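Local coordinates for putative epoxide hydrolase protein (Klebsiella pneumoniae subsp. pneumoniae, PDB 5BOV) that is probably an alpha/beta-fold hydrolase, thought to open epoxides by hydrolysis, although a monoacylglycerol lipase activity has also been suggested, at residues 52-57 and 297-302; 109-114 and 210-215; 155-160 and 179-184. All coordinates share one frame; numbering follows the deposited sequence. Where two conformers were deposited one is given.

Contact 1: 52-57 and 297-302; sequences PALAQK and AVVDAD
L54 meets V298 and V299 in a small, wholly apolar helix-to-helix contact, where helix 50-56 and the C-terminal helix 291-303 lie side by side on the central sheet. The two backbones keep a fair distance: the nearest pair of CA atoms is that of L54 and V299, 8.1 Å apart, and only methyl groups bridge the gap. No hydrogen bond crosses it.

L54 does all the touching from its side. Its CB is aimed at the other helix, and the isobutyl fork opens against V298. The CD2 methyl stands 3.9 Å from V298 CG1, and CD1 of the same leucine is almost as close, at 4.0 Å from that CG1, which therefore beds against both prongs of the fork. V298 also starts toward its partner; with CG1 anti to the backbone N (chi1 171°), this branch is the one presented to the leucine. The two side chains meet nearly at a right angle, end of fork against single methyl.

V299, one residue further round the helix, plays a flanking part. Its CB leaves along the side of the contact, and its CG2 branch comes within 4.1 Å of L54 CD2, the leucine and the valine passing each other in opposite directions. CD2 thus touches both valines, whereas, of the two, CD1 meets only V298. These separations are those of ordinary van der Waals packing without strain.

Below the contact lies the sheet: L54 rests on Y59 and V61 of strand 59-74, and V298 on V34 of the adjacent strand 32-37. Further round helix 291-303, A301 packs on strands 127-133 and 247-252, while D300 and D302 form salt bridges with R276 and K128, respectively. The two helices thus sit next to each other over strands 59-74 and 32-37.

Contact 2: 109-114 and 210-215; sequences FDWGAR and VAITIS
W111 pushes the outer end of its indole against I212 and T213, and that side chain spans the gap between helices 111-122 and 209-220. The backbones stay well apart, 10.5 Å between the CA atoms of W111 and T213 at their nearest.

Along 210-215, V210 packs on helix 165-173, and the contact proper starts at I212. The CG2 branch of I212 is the part that touches: it lies 3.8 Å from W111 CZ3 and 3.9 Å from W111 CH2, approaching the six-membered ring obliquely. Its CG1 arm, anti to the carbonyl carbon (chi1 -66°), carries CD1 away from the tryptophan.

At T213 the backbone itself takes over. T213 CA sits in the plane of the indole, at its edge, 3.9 Å from W111 CH2, so the indole meets the helix flank edge-first. The hydroxyl is engaged within its own helix, T213 OG1 bonding to H209 O. After it, I214 points away from the contact and packs on F162.

The indole is held from several quarters. From its own helix, R114 NH2 is 4.0 Å above one face, offset toward the rim; W40, outside both helices, stacks on the ring. Helix 209-220 adds two polar links just past 210-215: W111 NE1 is hydrogen-bonded to the hydroxyl of Y217, and R114 NH1 to N216 OD1.

The turn that carries this tryptophan is probably functional. D110 has a strained backbone with positive phi (phi 54°, psi -129°) between strand 104-108 and helix 111-122, and its OD2 takes a weak bond from W111 N (2.9 Å) and a hydrogen bond from W40 N. With the G-x-D-x-G sequence, this is consistent with a nucleophile elbow and oxyanion hole as in alpha/beta-fold epoxide hydrolases.

Contact 3: 155-160 and 179-184; sequences SWWYQF and AKFIWH
W157 and Y158 both hold CG between the backbone N and the carbonyl carbon, the crowded position (chi1 71° and 52°), and from the start of helix 157-162 this sends two neighbouring rings toward helix 175-186. I182 answers with CG1 anti to its carbonyl carbon and a second bend at chi2 (-64°), which brings CD1 up against both rings.

That one methyl does most of the work. I182 CD1 lies 3.7 Å from Y158 CD1, the isoleucine meeting the tyrosine at about a right angle, and 4.2 Å from W157 NE1. It comes to both rings obliquely. Beside it, F181 adds an aromatic margin: F181 CE2 is 3.9 Å from W157 CZ2, which, on the indole rim, lies at the edge of the phenyl ring, near its plane. The tryptophan is also backed from its own helix, with Y158 CB 4.2 Å above the centre of its ring system.

Y158 rests against W40, its side chain close to the presumed nucleophile elbow. Within 155-160 and 179-184 the contact is all apolar in character, held by the shape and burial of its rings and methyl; one hydrogen bond from W157 NE1 to Q185 OE1, just beyond the second segment, adds a polar tie between the same helices.

How the contacts relate
Contact 1 belongs to the main alpha/beta domain and packs two helices on the sheet; contact 3 lies entirely in the helical insert between strands 127-133 and 247-252, on the opposite side of the chain's centre. Contact 2, the most central, joins the two parts. Its centre is 13 Å from that of contact 3, and W40 touches rings in both; the centres of contacts 1 and 2 are 25 Å apart. No two contacts share a helix. Contacts 1 and 2 are buried, contact 3 only partly. No hydrogen bond crosses any pair of segments, but flanking ones tie the helices of contacts 2 and 3. Methyls meet in contact 1, indole and helix in contact 2, aromatic and aliphatic groups in contact 3.

Contact 1: 52-57 and 297-302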
loop_
_atom_site.group_PDB
_atom_site.type_symbol
_atom_site.label_atom_id
_atom_site.label_comp_id
_atom_site.label_asym_id
_atom_site.label_seq_id
_atom_site.Cartn_x
_atom_site.Cartn_y
_atom_site.Cartn_z
ATOM N N PRO A 52 16.301 6.288 -1.495
ATOM C CA PRO A 52 17.689 6.613 -1.385
ATOM C C PRO A 52 17.892 7.857 -0.542
ATOM O O PRO A 52 18.949 7.971 0.088
ATOM C CB PRO A 52 18.133 6.860 -2.837
ATOM C CG PRO A 52 17.131 6.160 -3.683
ATOM C CD PRO A 52 15.888 6.100 -2.909
ATOM N N ALA A 53 16.913 8.763 -0.525
ATOM C CA ALA A 53 17.038 9.962 0.312
ATOM C C ALA A 53 17.053 9.561 1.784
ATOM O O ALA A 53 17.865 10.081 2.574
ATOM C CB ALA A 53 15.868 10.914 0.087
ATOM N N LEU A 54 16.202 8.658 2.179
ATOM C CA LEU A 54 16.219 8.128 3.580
ATOM C C LEU A 54 17.497 7.373 3.875
ATOM O O LEU A 54 18.071 7.496 4.989
ATOM C CB LEU A 54 15.020 7.261 3.803
ATOM C CG LEU A 54 13.675 7.978 3.937
ATOM C CD1 LEU A 54 12.515 7.017 3.846
ATOM C CD2 LEU A 54 13.563 8.763 5.225
ATOM N N ALA A 55 17.937 6.558 2.932
ATOM C CA ALA A 55 19.190 5.826 3.119
ATOM C C ALA A 55 20.377 6.724 3.371
ATOM O O ALA A 55 21.225 6.460 4.241
ATOM C CB ALA A 55 19.483 4.915 1.945
ATOM N N GLN A 56 20.451 7.832 2.640
ATOM C CA GLN A 56 21.526 8.856 2.829
ATOM C C GLN A 56 21.474 9.567 4.142
ATOM O O GLN A 56 22.489 10.028 4.630
ATOM C CB GLN A 56 21.505 9.787 1.669
ATOM C CG GLN A 56 22.539 10.869 1.647
ATOM C CD GLN A 56 22.578 11.642 0.338
ATOM O OE1 GLN A 56 21.725 11.428 -0.568
ATOM N NE2 GLN A 56 23.532 12.561 0.238
ATOM N N LYS A 57 20.307 9.609 4.767
ATOM C CA LYS A 57 20.113 10.182 6.092
ATOM C C LYS A 57 20.198 9.135 7.232
ATOM O O LYS A 57 19.931 9.434 8.388
ATOM C CB LYS A 57 18.748 10.880 6.153
ATOM C CG LYS A 57 18.691 12.247 5.377
ATOM C CD LYS A 57 19.218 13.481 6.194
ATOM C CE LYS A 57 19.745 14.760 5.526
ATOM N NZ LYS A 57 20.000 15.787 6.549
ATOM N N ALA A 297 7.952 13.667 6.080
ATOM C CA ALA A 297 6.975 12.990 6.912
ATOM C C ALA A 297 7.480 11.729 7.625
ATOM O O ALA A 297 7.191 11.500 8.802
ATOM C CB ALA A 297 5.728 12.656 6.101
ATOM N N VAL A 298 8.267 10.935 6.939
ATOM C CA VAL A 298 8.837 9.718 7.551
ATOM C C VAL A 298 9.827 10.105 8.649
ATOM O O VAL A 298 9.758 9.557 9.732
ATOM C CB VAL A 298 9.541 8.802 6.490
ATOM C CG1 VAL A 298 10.309 7.678 7.148
ATOM C CG2 VAL A 298 8.502 8.221 5.495
ATOM N N VAL A 299 10.681 11.077 8.369
ATOM C CA VAL A 299 11.663 11.538 9.384
ATOM C C VAL A 299 10.894 12.104 10.625
ATOM O O VAL A 299 11.225 11.774 11.780
ATOM C CB VAL A 299 12.583 12.614 8.820
ATOM C CG1 VAL A 299 13.368 13.263 9.929
ATOM C CG2 VAL A 299 13.473 11.997 7.741
ATOM N N ASP A 300 9.871 12.908 10.368
ATOM C CA ASP A 300 9.082 13.524 11.440
ATOM C C ASP A 300 8.317 12.507 12.246
ATOM O O ASP A 300 8.289 12.576 13.459
ATOM C CB ASP A 300 8.175 14.590 10.906
ATOM C CG ASP A 300 8.912 15.793 10.359
ATOM O OD1 ASP A 300 10.139 16.002 10.613
ATOM O OD2 ASP A 300 8.271 16.613 9.675
ATOM N N ALA A 301 7.745 11.505 11.581
ATOM C CA ALA A 301 7.025 10.480 12.325
ATOM C C ALA A 301 7.963 9.627 13.166
ATOM O O ALA A 301 7.619 9.232 14.291
ATOM C CB ALA A 301 6.219 9.615 11.353
ATOM N N ASP A 302 9.174 9.404 12.658
ATOM C CA ASP A 302 10.167 8.621 13.362
ATOM C C ASP A 302 10.631 9.306 14.697
ATOM O O ASP A 302 11.166 8.601 15.567
ATOM C CB ASP A 302 11.386 8.395 12.410
ATOM C CG ASP A 302 12.512 7.639 13.062
ATOM O OD1 ASP A 302 12.423 6.403 13.384
ATOM O OD2 ASP A 302 13.602 8.278 13.205
#

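Contact 2: 109-114 and 210-215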
loop_
_atom_site.group_PDB
_atom_site.type_symbol
_atom_site.label_atom_id
_atom_site.label_comp_id
_atom_site.label_asym_id
_atom_site.label_seq_id
_atom_site.Cartn_x
_atom_site.Cartn_y
_atom_site.Cartn_z
ATOM N N PHE A 109 0.759 4.133 0.975
ATOM C CA PHE A 109 -0.443 4.740 0.383
ATOM C C PHE A 109 -1.302 3.643 -0.254
ATOM O O PHE A 109 -0.810 2.609 -0.636
ATOM C CB PHE A 109 -0.095 5.889 -0.636
ATOM C CG PHE A 109 0.559 5.372 -1.913
ATOM C CD1 PHE A 109 1.916 4.964 -1.905
ATOM C CD2 PHE A 109 -0.174 5.224 -3.090
ATOM C CE1 PHE A 109 2.478 4.472 -3.070
ATOM C CE2 PHE A 109 0.406 4.757 -4.283
ATOM C CZ PHE A 109 1.740 4.390 -4.259
ATOM N N ASP A 110 -2.622 3.889 -0.307
ATOM C CA ASP A 110 -3.592 2.996 -0.905
ATOM C C ASP A 110 -3.453 1.607 -0.279
ATOM O O ASP A 110 -3.427 1.544 0.959
ATOM C CB ASP A 110 -3.490 3.068 -2.465
ATOM C CG ASP A 110 -4.510 2.264 -3.119
ATOM O OD1 ASP A 110 -5.767 2.586 -2.990
ATOM O OD2 ASP A 110 -4.234 1.212 -3.674
ATOM N N TRP A 111 -3.331 0.513 -1.020
ATOM C CA TRP A 111 -3.207 -0.818 -0.366
ATOM C C TRP A 111 -2.062 -0.823 0.651
ATOM O O TRP A 111 -2.126 -1.530 1.646
ATOM C CB TRP A 111 -2.905 -1.902 -1.361
ATOM C CG TRP A 111 -3.982 -2.246 -2.366
ATOM C CD1 TRP A 111 -5.114 -1.592 -2.635
ATOM C CD2 TRP A 111 -3.943 -3.371 -3.251
ATOM N NE1 TRP A 111 -5.802 -2.226 -3.688
ATOM C CE2 TRP A 111 -5.111 -3.324 -4.058
ATOM C CE3 TRP A 111 -3.023 -4.389 -3.472
ATOM C CZ2 TRP A 111 -5.360 -4.279 -5.076
ATOM C CZ3 TRP A 111 -3.303 -5.369 -4.428
ATOM C CH2 TRP A 111 -4.439 -5.284 -5.225
ATOM N N GLY A 112 -0.970 -0.109 0.357
ATOM C CA GLY A 112 0.119 -0.083 1.264
ATOM C C GLY A 112 -0.159 0.623 2.600
ATOM O O GLY A 112 0.379 0.251 3.630
ATOM N N ALA A 113 -0.971 1.663 2.549
ATOM C CA ALA A 113 -1.418 2.349 3.751
ATOM C C ALA A 113 -2.316 1.438 4.555
ATOM O O ALA A 113 -2.201 1.320 5.772
ATOM C CB ALA A 113 -2.124 3.654 3.483
ATOM N N ARG A 114 -3.299 0.800 3.879
ATOM C CA ARG A 114 -4.149 -0.178 4.550
ATOM C C ARG A 114 -3.347 -1.272 5.212
ATOM O O ARG A 114 -3.541 -1.591 6.384
ATOM C CB ARG A 114 -5.094 -0.770 3.563
ATOM C CG ARG A 114 -6.071 -1.733 4.132
ATOM C CD ARG A 114 -6.884 -2.409 3.023
ATOM N NE ARG A 114 -6.036 -3.315 2.280
ATOM C CZ ARG A 114 -6.264 -3.778 1.064
ATOM N NH1 ARG A 114 -7.314 -3.393 0.362
ATOM N NH2 ARG A 114 -5.422 -4.692 0.551
ATOM N N VAL A 210 -3.606 -9.768 -11.903
ATOM C CA VAL A 210 -5.051 -9.657 -12.144
ATOM C C VAL A 210 -5.781 -10.336 -11.046
ATOM O O VAL A 210 -6.770 -9.761 -10.510
ATOM C CB VAL A 210 -5.443 -10.189 -13.539
ATOM C CG1 VAL A 210 -6.957 -10.287 -13.709
ATOM C CG2 VAL A 210 -4.853 -9.284 -14.604
ATOM N N ALA A 211 -5.384 -11.591 -10.739
ATOM C CA ALA A 211 -6.115 -12.350 -9.759
ATOM C C ALA A 211 -6.139 -11.599 -8.419
ATOM O O ALA A 211 -7.168 -11.542 -7.735
ATOM C CB ALA A 211 -5.531 -13.732 -9.587
ATOM N N ILE A 212 -4.996 -11.037 -8.013
ATOM C CA ILE A 212 -4.900 -10.323 -6.724
ATOM C C ILE A 212 -5.768 -9.072 -6.758
ATOM O O ILE A 212 -6.464 -8.752 -5.752
ATOM C CB ILE A 212 -3.441 -9.986 -6.365
ATOM C CG1 ILE A 212 -2.658 -11.266 -6.123
ATOM C CG2 ILE A 212 -3.360 -9.080 -5.134
ATOM C CD1 ILE A 212 -3.132 -12.126 -4.981
ATOM N N THR A 213 -5.729 -8.335 -7.868
ATOM C CA THR A 213 -6.521 -7.139 -8.004
ATOM C C THR A 213 -8.018 -7.479 -7.857
ATOM O O THR A 213 -8.767 -6.831 -7.081
ATOM C CB THR A 213 -6.286 -6.493 -9.349
ATOM O OG1 THR A 213 -4.921 -6.046 -9.424
ATOM C CG2 THR A 213 -7.181 -5.264 -9.582
ATOM N N ILE A 214 -8.479 -8.449 -8.632
ATOM C CA ILE A 214 -9.928 -8.781 -8.626
ATOM C C ILE A 214 -10.341 -9.286 -7.238
ATOM O O ILE A 214 -11.420 -8.924 -6.716
ATOM C CB ILE A 214 -10.215 -9.839 -9.705
ATOM C CG1 ILE A 214 -9.924 -9.297 -11.089
ATOM C CG2 ILE A 214 -11.633 -10.391 -9.628
ATOM C CD1 ILE A 214 -10.501 -7.993 -11.468
ATOM N N SER A 215 -9.502 -10.135 -6.655
ATOM C CA SER A 215 -9.746 -10.631 -5.318
ATOM C C SER A 215 -9.835 -9.475 -4.296
ATOM O O SER A 215 -10.727 -9.455 -3.432
ATOM C CB SER A 215 -8.695 -11.631 -4.867
ATOM O OG SER A 215 -8.884 -12.037 -3.510
#

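Contact 3: 155-160 and 179-184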
loop_
_atom_site.group_PDB
_atom_site.type_symbol
_atom_site.label_atom_id
_atom_site.label_comp_id
_atom_site.label_asym_id
_atom_site.label_seq_id
_atom_site.Cartn_x
_atom_site.Cartn_y
_atom_site.Cartn_z
ATOM N N SER A 155 -16.593 7.630 -8.514
ATOM C CA SER A 155 -15.154 7.675 -8.172
ATOM C C SER A 155 -14.568 6.294 -7.818
ATOM O O SER A 155 -13.366 6.097 -7.959
ATOM C CB SER A 155 -14.920 8.674 -7.009
ATOM O OG SER A 155 -15.172 8.089 -5.680
ATOM N N TRP A 156 -15.351 5.367 -7.360
ATOM C CA TRP A 156 -14.936 3.961 -7.097
ATOM C C TRP A 156 -15.330 2.959 -8.261
ATOM O O TRP A 156 -15.343 1.746 -8.049
ATOM C CB TRP A 156 -15.610 3.427 -5.846
ATOM C CG TRP A 156 -15.036 3.823 -4.589
ATOM C CD1 TRP A 156 -15.580 4.714 -3.653
ATOM C CD2 TRP A 156 -13.928 3.219 -3.980
ATOM N NE1 TRP A 156 -14.780 4.728 -2.526
ATOM C CE2 TRP A 156 -13.727 3.867 -2.733
ATOM C CE3 TRP A 156 -12.999 2.251 -4.417
ATOM C CZ2 TRP A 156 -12.669 3.524 -1.883
ATOM C CZ3 TRP A 156 -11.938 1.906 -3.575
ATOM C CH2 TRP A 156 -11.794 2.541 -2.315
ATOM N N TRP A 157 -15.581 3.481 -9.430
ATOM C CA TRP A 157 -16.230 2.718 -10.544
ATOM C C TRP A 157 -15.556 1.352 -10.794
ATOM O O TRP A 157 -16.212 0.360 -11.039
ATOM C CB TRP A 157 -16.295 3.518 -11.823
ATOM C CG TRP A 157 -15.035 3.741 -12.506
ATOM C CD1 TRP A 157 -14.084 4.646 -12.171
ATOM C CD2 TRP A 157 -14.536 3.002 -13.638
ATOM N NE1 TRP A 157 -13.026 4.517 -13.033
ATOM C CE2 TRP A 157 -13.257 3.491 -13.911
ATOM C CE3 TRP A 157 -15.040 1.942 -14.412
ATOM C CZ2 TRP A 157 -12.490 3.024 -14.995
ATOM C CZ3 TRP A 157 -14.268 1.457 -15.461
ATOM C CH2 TRP A 157 -12.999 2.004 -15.725
ATOM N N TYR A 158 -14.222 1.376 -10.757
ATOM C CA TYR A 158 -13.455 0.225 -11.118
ATOM C C TYR A 158 -13.676 -0.960 -10.196
ATOM O O TYR A 158 -13.574 -2.082 -10.633
ATOM C CB TYR A 158 -11.939 0.564 -11.209
ATOM C CG TYR A 158 -11.415 1.247 -9.963
ATOM C CD1 TYR A 158 -11.460 2.662 -9.849
ATOM C CD2 TYR A 158 -10.925 0.506 -8.916
ATOM C CE1 TYR A 158 -11.015 3.292 -8.684
ATOM C CE2 TYR A 158 -10.503 1.111 -7.775
ATOM C CZ TYR A 158 -10.564 2.514 -7.675
ATOM O OH TYR A 158 -10.085 3.084 -6.514
ATOM N N GLN A 159 -14.015 -0.738 -8.928
ATOM C CA GLN A 159 -14.172 -1.858 -8.045
ATOM C C GLN A 159 -15.405 -2.634 -8.451
ATOM O O GLN A 159 -15.461 -3.862 -8.366
ATOM C CB GLN A 159 -14.226 -1.436 -6.575
ATOM C CG GLN A 159 -15.500 -0.849 -6.023
ATOM C CD GLN A 159 -15.378 -0.521 -4.513
ATOM O OE1 GLN A 159 -14.433 -0.960 -3.832
ATOM N NE2 GLN A 159 -16.266 0.253 -4.028
ATOM N N PHE A 160 -16.408 -1.914 -8.897
ATOM C CA PHE A 160 -17.660 -2.566 -9.419
ATOM C C PHE A 160 -17.434 -3.236 -10.773
ATOM O O PHE A 160 -17.911 -4.399 -10.972
ATOM C CB PHE A 160 -18.836 -1.628 -9.490
ATOM C CG PHE A 160 -19.014 -0.831 -8.221
ATOM C CD1 PHE A 160 -19.482 -1.445 -7.071
ATOM C CD2 PHE A 160 -18.741 0.520 -8.205
ATOM C CE1 PHE A 160 -19.591 -0.743 -5.877
ATOM C CE2 PHE A 160 -18.830 1.222 -7.016
ATOM C CZ PHE A 160 -19.273 0.596 -5.864
ATOM N N ALA A 179 -4.546 0.499 -16.132
ATOM C CA ALA A 179 -3.831 1.083 -14.996
ATOM C C ALA A 179 -3.432 2.512 -15.327
ATOM O O ALA A 179 -3.468 3.385 -14.444
ATOM C CB ALA A 179 -2.604 0.246 -14.628
ATOM N N LYS A 180 -3.013 2.785 -16.556
ATOM C CA LYS A 180 -2.603 4.145 -16.868
ATOM C C LYS A 180 -3.783 5.133 -16.761
ATOM O O LYS A 180 -3.639 6.230 -16.287
ATOM C CB LYS A 180 -1.976 4.236 -18.294
ATOM C CG LYS A 180 -1.249 5.553 -18.555
ATOM C CD LYS A 180 -0.589 5.462 -19.951
ATOM C CE LYS A 180 0.427 6.568 -20.144
ATOM N NZ LYS A 180 1.143 6.457 -21.444
ATOM N N PHE A 181 -4.967 4.700 -17.235
ATOM C CA PHE A 181 -6.147 5.498 -17.081
ATOM C C PHE A 181 -6.469 5.784 -15.600
ATOM O O PHE A 181 -6.758 6.921 -15.224
ATOM C CB PHE A 181 -7.288 4.755 -17.802
ATOM C CG PHE A 181 -8.582 5.506 -17.858
ATOM C CD1 PHE A 181 -8.802 6.476 -18.808
ATOM C CD2 PHE A 181 -9.559 5.233 -16.978
ATOM C CE1 PHE A 181 -10.023 7.167 -18.883
ATOM C CE2 PHE A 181 -10.748 5.886 -17.016
ATOM C CZ PHE A 181 -10.972 6.891 -17.927
ATOM N N ILE A 182 -6.324 4.746 -14.777
ATOM C CA ILE A 182 -6.510 4.916 -13.383
ATOM C C ILE A 182 -5.486 5.950 -12.802
ATOM O O ILE A 182 -5.823 6.761 -11.943
ATOM C CB ILE A 182 -6.427 3.583 -12.642
ATOM C CG1 ILE A 182 -7.653 2.680 -13.001
ATOM C CG2 ILE A 182 -6.328 3.789 -11.146
ATOM C CD1 ILE A 182 -9.014 3.228 -12.571
ATOM N N TRP A 183 -4.207 5.871 -13.198
ATOM C CA TRP A 183 -3.259 6.820 -12.690
ATOM C C TRP A 183 -3.687 8.262 -12.963
ATOM O O TRP A 183 -3.601 9.128 -12.115
ATOM C CB TRP A 183 -1.847 6.595 -13.300
ATOM C CG TRP A 183 -0.963 5.551 -12.766
ATOM C CD1 TRP A 183 -1.312 4.345 -12.316
ATOM C CD2 TRP A 183 0.476 5.585 -12.739
ATOM N NE1 TRP A 183 -0.206 3.636 -11.954
ATOM C CE2 TRP A 183 0.906 4.372 -12.230
ATOM C CE3 TRP A 183 1.417 6.537 -13.089
ATOM C CZ2 TRP A 183 2.251 4.058 -12.071
ATOM C CZ3 TRP A 183 2.768 6.256 -12.885
ATOM C CH2 TRP A 183 3.164 5.054 -12.411
ATOM N N HIS A 184 -4.161 8.493 -14.175
ATOM C CA HIS A 184 -4.589 9.862 -14.585
ATOM C C HIS A 184 -5.841 10.265 -13.820
ATOM O O HIS A 184 -5.926 11.396 -13.415
ATOM C CB HIS A 184 -4.921 9.908 -16.092
ATOM C CG HIS A 184 -3.737 9.973 -16.994
ATOM N ND1 HIS A 184 -2.749 10.936 -16.872
ATOM C CD2 HIS A 184 -3.390 9.217 -18.065
ATOM C CE1 HIS A 184 -1.843 10.756 -17.804
ATOM N NE2 HIS A 184 -2.224 9.746 -18.574
#